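Extracellular ligand-binding receptor (Desulfitobacterium hafniense, PDB 4Q6B) binds leucine and probably serves as the extracellular substrate-binding component of an ABC transporter for amino acids. Local coordinates at residues V51-E56 against Q67-N72; R131-Y136 against P226-N231; N160-Y165 against I171-R176. All coordinates share one frame; numbering follows the deposited sequence. Where two conformers were deposited one is given.

How the contacts relate
Contact 1 comes first along the chain. It closes a short loop of ten residues, mostly helix, and ties helix 59-70 to strand 47-54 at the edge of the five-stranded parallel sheet. Contact 2 opens at 131-136 and closes at 226-231, with 89 residues in between, joining helix 126-139 to the inner strand 227-229 of the second, mixed sheet. Contact 3 is nested inside that loop and pairs helix 153-168 with edge strand 172-177 of the same sheet. Contacts 2 and 3 touch, with R131 and A134 packed on Y165. Contact 1 lies on the opposite side of the chain's centre, its centre about 35 Å from that of contact 2.

Contact 1: residues V51-E56 against Q67-N72; sequences VKADDE and QAFADN. With EDO (1,2-ethanediol), chain F.
V51 holds CG1 anti to its own backbone N (chi1 179°), and this aims the methyl at F69. In F69, CG is anti to the carbonyl carbon (chi1 -77°), which swings the ring toward the strand. The pair belongs to a beta-alpha-beta crossover of the periplasmic binding protein fold. Strand 47-54 leads into helix 59-70, and strand 75-79 follows in the same parallel sheet. The side chains of V51 and F69 run past one another, head to tail. V51 CG1 meets the ring at its edge, in plane, 3.8 Å from F69 CE1. The V51 carbonyl comes in obliquely, with O 3.4 Å from F69 CZ. A53 also approaches obliquely, and its CB is 3.9 Å from F69 CZ. F69 is buried. I75 and V78 of strand 75-79 and Y94 of helix 84-97 also touch it, so strand and helix alike enclose it.

The other branch of V51 turns to a 1,2-ethanediol, probably from the crystallisation liquor. V51 CG2 is 3.8 Å from C2 of this molecule. The N72 amide holds the same diol from beyond the helix, with ND2 donating to its O2 at 3.2 Å. At the far end of the strand segment an Asx turn forms. E56 N donates to D54 OD1 at 2.9 Å, on the anti side of the carboxylate and 25° out of its plane.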
loop_
_atom_site.group_PDB
_atom_site.type_symbol
_atom_site.label_atom_id
_atom_site.label_comp_id
_atom_site.label_asym_id
_atom_site.label_seq_id
_atom_site.Cartn_x
_atom_site.Cartn_y
_atom_site.Cartn_z
ATOM N N VAL A 51 -18.050 10.123 -4.693
ATOM C CA VAL A 51 -18.301 11.097 -3.607
ATOM C C VAL A 51 -17.027 11.163 -2.791
ATOM O O VAL A 51 -16.748 10.269 -2.019
ATOM C CB VAL A 51 -19.487 10.687 -2.700
ATOM C CG1 VAL A 51 -19.726 11.712 -1.546
ATOM C CG2 VAL A 51 -20.791 10.533 -3.525
ATOM N N LYS A 52 -16.254 12.232 -2.963
ATOM C CA LYS A 52 -14.931 12.295 -2.342
ATOM C C LYS A 52 -14.984 13.035 -1.010
ATOM O O LYS A 52 -15.524 14.157 -0.902
ATOM C CB LYS A 52 -13.896 12.931 -3.287
ATOM C CG LYS A 52 -13.631 12.105 -4.577
ATOM C CD LYS A 52 -12.503 12.674 -5.457
ATOM C CE LYS A 52 -12.946 13.835 -6.268
ATOM N NZ LYS A 52 -11.891 14.070 -7.304
ATOM N N ALA A 53 -14.386 12.442 0.022
ATOM C CA ALA A 53 -14.301 13.125 1.312
ATOM C C ALA A 53 -12.838 13.119 1.736
ATOM O O ALA A 53 -12.174 12.115 1.575
ATOM C CB ALA A 53 -15.159 12.383 2.354
ATOM N N ASP A 54 -12.347 14.239 2.255
ATOM C CA ASP A 54 -10.947 14.383 2.671
ATOM C C ASP A 54 -10.818 14.103 4.160
ATOM O O ASP A 54 -11.277 14.913 4.964
ATOM C CB ASP A 54 -10.534 15.844 2.410
ATOM C CG ASP A 54 -9.043 16.059 2.484
ATOM O OD1 ASP A 54 -8.351 15.353 3.251
ATOM O OD2 ASP A 54 -8.545 16.999 1.821
ATOM N N ASP A 55 -10.176 12.991 4.550
ATOM C CA ASP A 55 -10.053 12.710 5.991
ATOM C C ASP A 55 -8.882 13.393 6.686
ATOM O O ASP A 55 -8.708 13.242 7.901
ATOM C CB ASP A 55 -10.091 11.200 6.301
ATOM C CG ASP A 55 -8.861 10.456 5.858
ATOM O OD1 ASP A 55 -7.859 11.068 5.442
ATOM O OD2 ASP A 55 -8.877 9.200 5.920
ATOM N N GLU A 56 -8.126 14.192 5.920
ATOM C CA GLU A 56 -6.957 14.914 6.404
ATOM C C GLU A 56 -5.978 14.054 7.166
ATOM O O GLU A 56 -5.209 14.625 7.970
ATOM C CB GLU A 56 -7.353 16.107 7.299
ATOM C CG GLU A 56 -8.204 17.179 6.580
ATOM C CD GLU A 56 -8.839 18.221 7.519
ATOM O OE1 GLU A 56 -8.333 18.448 8.644
ATOM O OE2 GLU A 56 -9.852 18.836 7.114
ATOM N N GLN A 67 -18.946 7.046 9.122
ATOM C CA GLN A 67 -20.334 7.032 9.537
ATOM C C GLN A 67 -21.200 7.744 8.515
ATOM O O GLN A 67 -22.289 7.294 8.205
ATOM C CB GLN A 67 -20.513 7.665 10.933
ATOM C CG GLN A 67 -21.969 7.830 11.401
ATOM C CD GLN A 67 -22.821 6.568 11.251
ATOM O OE1 GLN A 67 -22.300 5.452 11.114
ATOM N NE2 GLN A 67 -24.148 6.747 11.251
ATOM N N ALA A 68 -20.719 8.860 7.979
ATOM C CA ALA A 68 -21.516 9.567 6.971
ATOM C C ALA A 68 -21.719 8.728 5.716
ATOM O O ALA A 68 -22.835 8.747 5.132
ATOM C CB ALA A 68 -20.890 10.884 6.624
ATOM N N PHE A 69 -20.672 8.059 5.258
ATOM C CA PHE A 69 -20.862 7.129 4.116
ATOM C C PHE A 69 -21.795 5.992 4.478
ATOM O O PHE A 69 -22.715 5.633 3.719
ATOM C CB PHE A 69 -19.524 6.552 3.637
ATOM C CG PHE A 69 -18.710 7.499 2.812
ATOM C CD1 PHE A 69 -19.322 8.445 2.010
ATOM C CD2 PHE A 69 -17.322 7.454 2.862
ATOM C CE1 PHE A 69 -18.548 9.296 1.168
ATOM C CE2 PHE A 69 -16.530 8.301 2.045
ATOM C CZ PHE A 69 -17.153 9.252 1.203
ATOM N N ALA A 70 -21.552 5.358 5.627
ATOM C CA ALA A 70 -22.378 4.224 6.054
ATOM C C ALA A 70 -23.855 4.540 6.217
ATOM O O ALA A 70 -24.709 3.671 6.010
ATOM C CB ALA A 70 -21.820 3.609 7.371
ATOM N N ASP A 71 -24.179 5.786 6.561
ATOM C CA ASP A 71 -25.578 6.172 6.780
ATOM C C ASP A 71 -26.260 6.691 5.503
ATOM O O ASP A 71 -27.440 7.085 5.532
ATOM C CB ASP A 71 -25.638 7.225 7.882
ATOM C CG ASP A 71 -27.016 7.384 8.449
ATOM O OD1 ASP A 71 -27.483 8.537 8.517
ATOM O OD2 ASP A 71 -27.642 6.362 8.818
ATOM N N ASN A 72 -25.537 6.654 4.388
ATOM C CA ASN A 72 -26.048 7.160 3.116
ATOM C C ASN A 72 -26.412 5.961 2.200
ATOM O O ASN A 72 -25.528 5.289 1.694
ATOM C CB ASN A 72 -24.973 8.074 2.505
ATOM C CG ASN A 72 -25.380 8.686 1.179
ATOM O OD1 ASN A 72 -26.400 8.305 0.587
ATOM N ND2 ASN A 72 -24.564 9.626 0.686
HETATM C C1 EDO F . -25.029 9.854 -2.724
HETATM O O1 EDO F . -26.417 9.906 -2.363
HETATM C C2 EDO F . -24.500 11.270 -2.904
HETATM O O2 EDO F . -24.107 11.805 -1.638
#

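Contact 2: residues R131-Y136 against P226-N231; sequences RQLAIY and PLIAGN. With LEU (leucine), chain B.
No flat side chain lies between L133 and I228, which meet through methyl groups. Within the two segments, the flat group beside L133 is the A229-G230 peptide, whose A229 O is 4.1 Å from L133 CD1. The side chain of F202, on the neighbouring strand 200-204, touches both L133 and I228 from outside the two segments. N231, further along the chain, turns its amide OD1 to the bound leucine instead.

The I228 CG2 methyl fits against both tips of the L133 fork. It is 3.7 Å from L133 CD2 and 4.0 Å from L133 CD1. I228 has CG2 anti to its backbone N and CG1 beside it, which gives the methyl branch to the helix. Its chi2 of 103° is off the staggered positions, and CD1 is carried away from L133.

This is helix-on-sheet packing in the second lobe of a two-lobed periplasmic binding protein. Helix 126-139 lies over the mixed sheet that holds strand 227-229. L253 and L343, from strands 253-257 and 341-347, also touch L133, so L133 touches four strands of the sheet. All three residues of the contact are buried.

Past the strand end, the chain reaches the ligand cleft. N231 OD1 accepts from the N of the leucine ligand at 3.0 Å. N231 was deposited in two conformers, and this bond is described for one of them. S84 OG, T107 N and A105 O also hydrogen-bond the ligand.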
loop_
_atom_site.group_PDB
_atom_site.type_symbol
_atom_site.label_atom_id
_atom_site.label_comp_id
_atom_site.label_asym_id
_atom_site.label_seq_id
_atom_site.Cartn_x
_atom_site.Cartn_y
_atom_site.Cartn_z
ATOM N N ARG A 131 8.022 -10.720 3.330
ATOM C CA ARG A 131 8.321 -12.062 2.836
ATOM C C ARG A 131 9.112 -12.001 1.520
ATOM O O ARG A 131 10.107 -12.710 1.346
ATOM C CB ARG A 131 7.011 -12.826 2.647
ATOM C CG ARG A 131 7.186 -14.282 2.293
ATOM C CD ARG A 131 5.851 -15.023 2.469
ATOM N NE ARG A 131 4.921 -14.821 1.354
ATOM C CZ ARG A 131 4.294 -15.807 0.711
ATOM N NH1 ARG A 131 3.470 -15.526 -0.283
ATOM N NH2 ARG A 131 4.496 -17.066 1.059
ATOM N N GLN A 132 8.699 -11.124 0.603
ATOM C CA GLN A 132 9.365 -11.055 -0.695
ATOM C C GLN A 132 10.702 -10.391 -0.547
ATOM O O GLN A 132 11.637 -10.753 -1.267
ATOM C CB GLN A 132 8.521 -10.248 -1.695
ATOM C CG GLN A 132 7.187 -10.844 -1.934
ATOM C CD GLN A 132 7.257 -11.981 -2.904
ATOM O OE1 GLN A 132 8.291 -12.211 -3.538
ATOM N NE2 GLN A 132 6.158 -12.710 -3.032
ATOM N N LEU A 133 10.794 -9.401 0.362
ATOM C CA LEU A 133 12.102 -8.747 0.593
ATOM C C LEU A 133 13.119 -9.722 1.156
ATOM O O LEU A 133 14.304 -9.701 0.728
ATOM C CB LEU A 133 12.016 -7.509 1.514
ATOM C CG LEU A 133 11.416 -6.268 0.875
ATOM C CD1 LEU A 133 11.028 -5.304 1.996
ATOM C CD2 LEU A 133 12.399 -5.626 -0.107
ATOM N N ALA A 134 12.683 -10.608 2.051
ATOM C CA ALA A 134 13.641 -11.554 2.638
ATOM C C ALA A 134 14.166 -12.519 1.587
ATOM O O ALA A 134 15.371 -12.846 1.550
ATOM C CB ALA A 134 13.027 -12.327 3.793
ATOM N N ILE A 135 13.267 -12.971 0.725
ATOM C CA ILE A 135 13.665 -13.893 -0.350
ATOM C C ILE A 135 14.699 -13.262 -1.265
ATOM O O ILE A 135 15.685 -13.893 -1.607
ATOM C CB ILE A 135 12.444 -14.392 -1.143
ATOM C CG1 ILE A 135 11.704 -15.392 -0.244
ATOM C CG2 ILE A 135 12.888 -15.067 -2.473
ATOM C CD1 ILE A 135 10.368 -15.803 -0.744
ATOM N N TYR A 136 14.459 -12.030 -1.660
ATOM C CA TYR A 136 15.346 -11.330 -2.581
ATOM C C TYR A 136 16.688 -11.081 -1.912
ATOM O O TYR A 136 17.753 -11.303 -2.512
ATOM C CB TYR A 136 14.715 -9.999 -3.006
ATOM C CG TYR A 136 15.644 -9.212 -3.908
ATOM C CD1 TYR A 136 15.835 -9.581 -5.230
ATOM C CD2 TYR A 136 16.350 -8.107 -3.415
ATOM C CE1 TYR A 136 16.689 -8.853 -6.050
ATOM C CE2 TYR A 136 17.196 -7.389 -4.225
ATOM C CZ TYR A 136 17.359 -7.760 -5.530
ATOM O OH TYR A 136 18.233 -7.037 -6.323
ATOM N N PRO A 226 23.806 -1.802 1.991
ATOM C CA PRO A 226 22.488 -1.532 1.401
ATOM C C PRO A 226 21.419 -1.210 2.420
ATOM O O PRO A 226 21.395 -1.801 3.500
ATOM C CB PRO A 226 22.131 -2.863 0.748
ATOM C CG PRO A 226 23.478 -3.384 0.256
ATOM C CD PRO A 226 24.436 -3.002 1.392
ATOM N N LEU A 227 20.526 -0.278 2.061
ATOM C CA LEU A 227 19.391 0.098 2.903
ATOM C C LEU A 227 18.128 -0.405 2.198
ATOM O O LEU A 227 18.015 -0.311 0.957
ATOM C CB LEU A 227 19.314 1.627 3.103
ATOM C CG LEU A 227 20.601 2.308 3.592
ATOM C CD1 LEU A 227 20.322 3.771 3.848
ATOM C CD2 LEU A 227 21.079 1.643 4.888
ATOM N N ILE A 228 17.219 -0.965 2.993
ATOM C CA ILE A 228 15.980 -1.563 2.470
ATOM C C ILE A 228 14.818 -1.047 3.284
ATOM O O ILE A 228 14.926 -0.907 4.521
ATOM C CB ILE A 228 16.048 -3.125 2.579
ATOM C CG1 ILE A 228 17.220 -3.667 1.765
ATOM C CG2 ILE A 228 14.745 -3.762 2.064
ATOM C CD1 ILE A 228 18.419 -4.076 2.588
ATOM N N ALA A 229 13.694 -0.756 2.619
ATOM C CA ALA A 229 12.519 -0.220 3.316
ATOM C C ALA A 229 11.229 -0.689 2.641
ATOM O O ALA A 229 11.257 -1.271 1.546
ATOM C CB ALA A 229 12.584 1.303 3.350
ATOM N N GLY A 230 10.091 -0.394 3.268
ATOM C CA GLY A 230 8.814 -0.818 2.737
ATOM C C GLY A 230 8.015 0.236 2.025
ATOM O O GLY A 230 8.571 1.227 1.558
ATOM N N ASN A 231 6.697 0.067 1.926
ATOM C CA ASN A 231 5.960 0.824 0.923
ATOM C C ASN A 231 5.784 2.338 1.106
ATOM O O ASN A 231 5.449 3.034 0.121
ATOM C CB ASN A 231 4.583 0.185 0.679
ATOM C CG ASN A 231 3.481 0.904 1.419
ATOM O OD1 ASN A 231 3.419 0.866 2.643
ATOM N ND2 ASN A 231 2.628 1.590 0.684
HETATM N N LEU B . 0.976 1.828 4.190
HETATM C CA LEU B . 0.695 2.956 5.085
HETATM C C LEU B . -0.277 2.546 6.179
HETATM O O LEU B . -0.573 3.318 7.081
HETATM C CB LEU B . 0.121 4.118 4.274
HETATM C CG LEU B . 1.293 4.557 3.389
HETATM C CD1 LEU B . 0.862 4.703 1.960
HETATM C CD2 LEU B . 2.003 5.810 3.883
HETATM O OXT LEU B . -0.738 1.395 6.169
#

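Contact 3: residues N160-Y165 against I171-R176; sequences NAFEDY and ITIVDR. With CA (calcium ion), chain E.
R176 crosses both E163 and N160 at about a right angle and brings the edge of its guanidinium group to them. The three side chains tie helix 153-168 to strand 172-177 within a beta-alpha-beta unit that begins at strand 144-149. The short helix and strand segments run at 129° to each other.

E163 has CG anti to its backbone N and its chain bends at chi2, which helps carry the carboxylate to R176. The carboxylate is turned 36° from the guanidinium plane. E163 OE1 still lies near that plane and forms a salt bridge with R176 NH1. The modelled separation of these two atoms, 2.5 Å, is short for such a pair, so its exact value is doubtful. The N160 amide is closer to coplanar with the guanidinium, 29° apart. N160 OD1 accepts a hydrogen bond from R176 NH1 at 3.2 Å, close to the line of its C=O bond, and has a weak bond from R176 NH2. R176 NH1 is thus gripped by two acceptors. Water 2 links E163 OE1 to R176 NE, and the Y149 ring adds a cation-pi contact outside the two segments.

The aliphatic part of E163 lies obliquely across I173. E163 CG is 3.9 Å from I173 CG1, and E163 OE2 is 3.7 Å from I173 CB. I173 CD1 reaches the F162 ring obliquely. Water 1 donates to the backbone O of both E163 and I171 and bridges helix and strand.

The R176 side chain bonds to the helix, and its backbone O binds a calcium ion at 2.3 Å. D175 OD1 binds the calcium ion at 2.4 Å. Five waters complete the seven ligands, the longest bond being from water 5 at 2.8 Å to the calcium ion. Of these waters, water 4 also accepts from R176 N at 3.1 Å.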
loop_
_atom_site.group_PDB
_atom_site.type_symbol
_atom_site.label_atom_id
_atom_site.label_comp_id
_atom_site.label_asym_id
_atom_site.label_seq_id
_atom_site.Cartn_x
_atom_site.Cartn_y
_atom_site.Cartn_z
ATOM N N ASN A 160 9.021 -7.581 13.209
ATOM C CA ASN A 160 8.905 -8.992 13.571
ATOM C C ASN A 160 8.628 -9.882 12.350
ATOM O O ASN A 160 9.191 -10.974 12.262
ATOM C CB ASN A 160 7.832 -9.224 14.629
ATOM C CG ASN A 160 8.210 -8.635 15.961
ATOM O OD1 ASN A 160 9.383 -8.397 16.240
ATOM N ND2 ASN A 160 7.213 -8.393 16.796
ATOM N N ALA A 161 7.748 -9.427 11.458
ATOM C CA ALA A 161 7.560 -10.118 10.157
ATOM C C ALA A 161 8.864 -10.277 9.366
ATOM O O ALA A 161 9.214 -11.380 8.893
ATOM C CB ALA A 161 6.500 -9.412 9.297
ATOM N N PHE A 162 9.601 -9.187 9.203
ATOM C CA PHE A 162 10.854 -9.280 8.474
ATOM C C PHE A 162 11.864 -10.211 9.170
ATOM O O PHE A 162 12.513 -11.051 8.512
ATOM C CB PHE A 162 11.484 -7.914 8.181
ATOM C CG PHE A 162 12.740 -8.027 7.364
ATOM C CD1 PHE A 162 12.681 -8.240 5.995
ATOM C CD2 PHE A 162 13.992 -8.003 7.980
ATOM C CE1 PHE A 162 13.847 -8.387 5.251
ATOM C CE2 PHE A 162 15.181 -8.165 7.258
ATOM C CZ PHE A 162 15.103 -8.352 5.878
ATOM N N GLU A 163 12.000 -10.073 10.483
ATOM C CA GLU A 163 12.937 -10.936 11.220
ATOM C C GLU A 163 12.590 -12.428 11.034
ATOM O O GLU A 163 13.459 -13.268 10.814
ATOM C CB GLU A 163 12.947 -10.541 12.721
ATOM C CG GLU A 163 13.749 -11.517 13.578
ATOM C CD GLU A 163 14.457 -10.852 14.766
ATOM O OE1 GLU A 163 14.047 -9.744 15.185
ATOM O OE2 GLU A 163 15.442 -11.448 15.268
ATOM N N ASP A 164 11.301 -12.759 11.112
ATOM C CA ASP A 164 10.861 -14.150 10.981
ATOM C C ASP A 164 11.112 -14.683 9.575
ATOM O O ASP A 164 11.656 -15.773 9.396
ATOM C CB ASP A 164 9.389 -14.286 11.347
ATOM C CG ASP A 164 9.137 -14.014 12.830
ATOM O OD1 ASP A 164 7.968 -13.831 13.216
ATOM O OD2 ASP A 164 10.119 -13.949 13.612
ATOM N N TYR A 165 10.768 -13.904 8.556
ATOM C CA TYR A 165 11.056 -14.403 7.204
ATOM C C TYR A 165 12.555 -14.427 6.897
ATOM O O TYR A 165 13.048 -15.351 6.222
ATOM C CB TYR A 165 10.303 -13.593 6.161
ATOM C CG TYR A 165 8.852 -13.908 6.152
ATOM C CD1 TYR A 165 8.395 -15.191 5.830
ATOM C CD2 TYR A 165 7.908 -12.931 6.437
ATOM C CE1 TYR A 165 7.036 -15.471 5.810
ATOM C CE2 TYR A 165 6.556 -13.203 6.420
ATOM C CZ TYR A 165 6.122 -14.466 6.112
ATOM O OH TYR A 165 4.772 -14.760 6.095
ATOM N N ILE A 171 19.154 -15.588 7.193
ATOM C CA ILE A 171 19.663 -14.271 7.605
ATOM C C ILE A 171 19.507 -14.085 9.091
ATOM O O ILE A 171 18.409 -14.285 9.650
ATOM C CB ILE A 171 18.906 -13.158 6.838
ATOM C CG1 ILE A 171 19.099 -13.343 5.328
ATOM C CG2 ILE A 171 19.362 -11.755 7.254
ATOM C CD1 ILE A 171 18.182 -12.415 4.522
ATOM N N THR A 172 20.610 -13.697 9.757
ATOM C CA THR A 172 20.609 -13.438 11.184
ATOM C C THR A 172 20.413 -11.944 11.377
ATOM O O THR A 172 21.037 -11.148 10.662
ATOM C CB THR A 172 21.983 -13.820 11.758
ATOM O OG1 THR A 172 22.218 -15.213 11.519
ATOM C CG2 THR A 172 22.056 -13.551 13.251
ATOM N N ILE A 173 19.573 -11.567 12.333
ATOM C CA ILE A 173 19.433 -10.179 12.715
ATOM C C ILE A 173 20.421 -9.935 13.846
ATOM O O ILE A 173 20.227 -10.422 14.960
ATOM C CB ILE A 173 17.997 -9.845 13.164
ATOM C CG1 ILE A 173 16.993 -10.128 12.020
ATOM C CG2 ILE A 173 17.899 -8.378 13.626
ATOM C CD1 ILE A 173 17.320 -9.359 10.682
ATOM N N VAL A 174 21.496 -9.200 13.564
ATOM C CA VAL A 174 22.551 -9.033 14.552
ATOM C C VAL A 174 22.276 -7.869 15.517
ATOM O O VAL A 174 22.866 -7.800 16.582
ATOM C CB VAL A 174 23.945 -8.868 13.890
ATOM C CG1 VAL A 174 24.279 -10.105 13.045
ATOM C CG2 VAL A 174 24.007 -7.573 13.062
ATOM N N ASP A 175 21.375 -6.955 15.146
ATOM C CA ASP A 175 20.980 -5.913 16.099
ATOM C C ASP A 175 19.656 -5.332 15.646
ATOM O O ASP A 175 19.385 -5.264 14.468
ATOM C CB ASP A 175 22.039 -4.802 16.179
ATOM C CG ASP A 175 21.806 -3.819 17.339
ATOM O OD1 ASP A 175 21.169 -4.185 18.377
ATOM O OD2 ASP A 175 22.318 -2.664 17.224
ATOM N N ARG A 176 18.819 -4.936 16.590
ATOM C CA ARG A 176 17.641 -4.145 16.256
ATOM C C ARG A 176 17.678 -2.939 17.184
ATOM O O ARG A 176 18.210 -3.008 18.333
ATOM C CB ARG A 176 16.334 -4.964 16.418
ATOM C CG ARG A 176 15.925 -5.171 17.851
ATOM C CD ARG A 176 14.440 -5.504 17.946
ATOM N NE ARG A 176 14.056 -6.580 17.039
ATOM C CZ ARG A 176 12.790 -6.879 16.737
ATOM N NH1 ARG A 176 12.514 -7.880 15.902
ATOM N NH2 ARG A 176 11.800 -6.171 17.262
HETATM CA CA CA E . 19.701 -3.304 20.108
HETATM O O HOH W 1 16.234 -13.376 11.435
HETATM O O HOH W 2 16.320 -8.843 17.136
HETATM O O HOH W 3 21.115 -1.467 19.602
HETATM O O HOH W 4 19.107 -5.604 19.607
HETATM O O HOH W 5 18.634 -1.213 21.612
HETATM O O HOH W 6 17.867 -3.637 21.378
HETATM O O HOH W 7 21.273 -4.140 21.314
#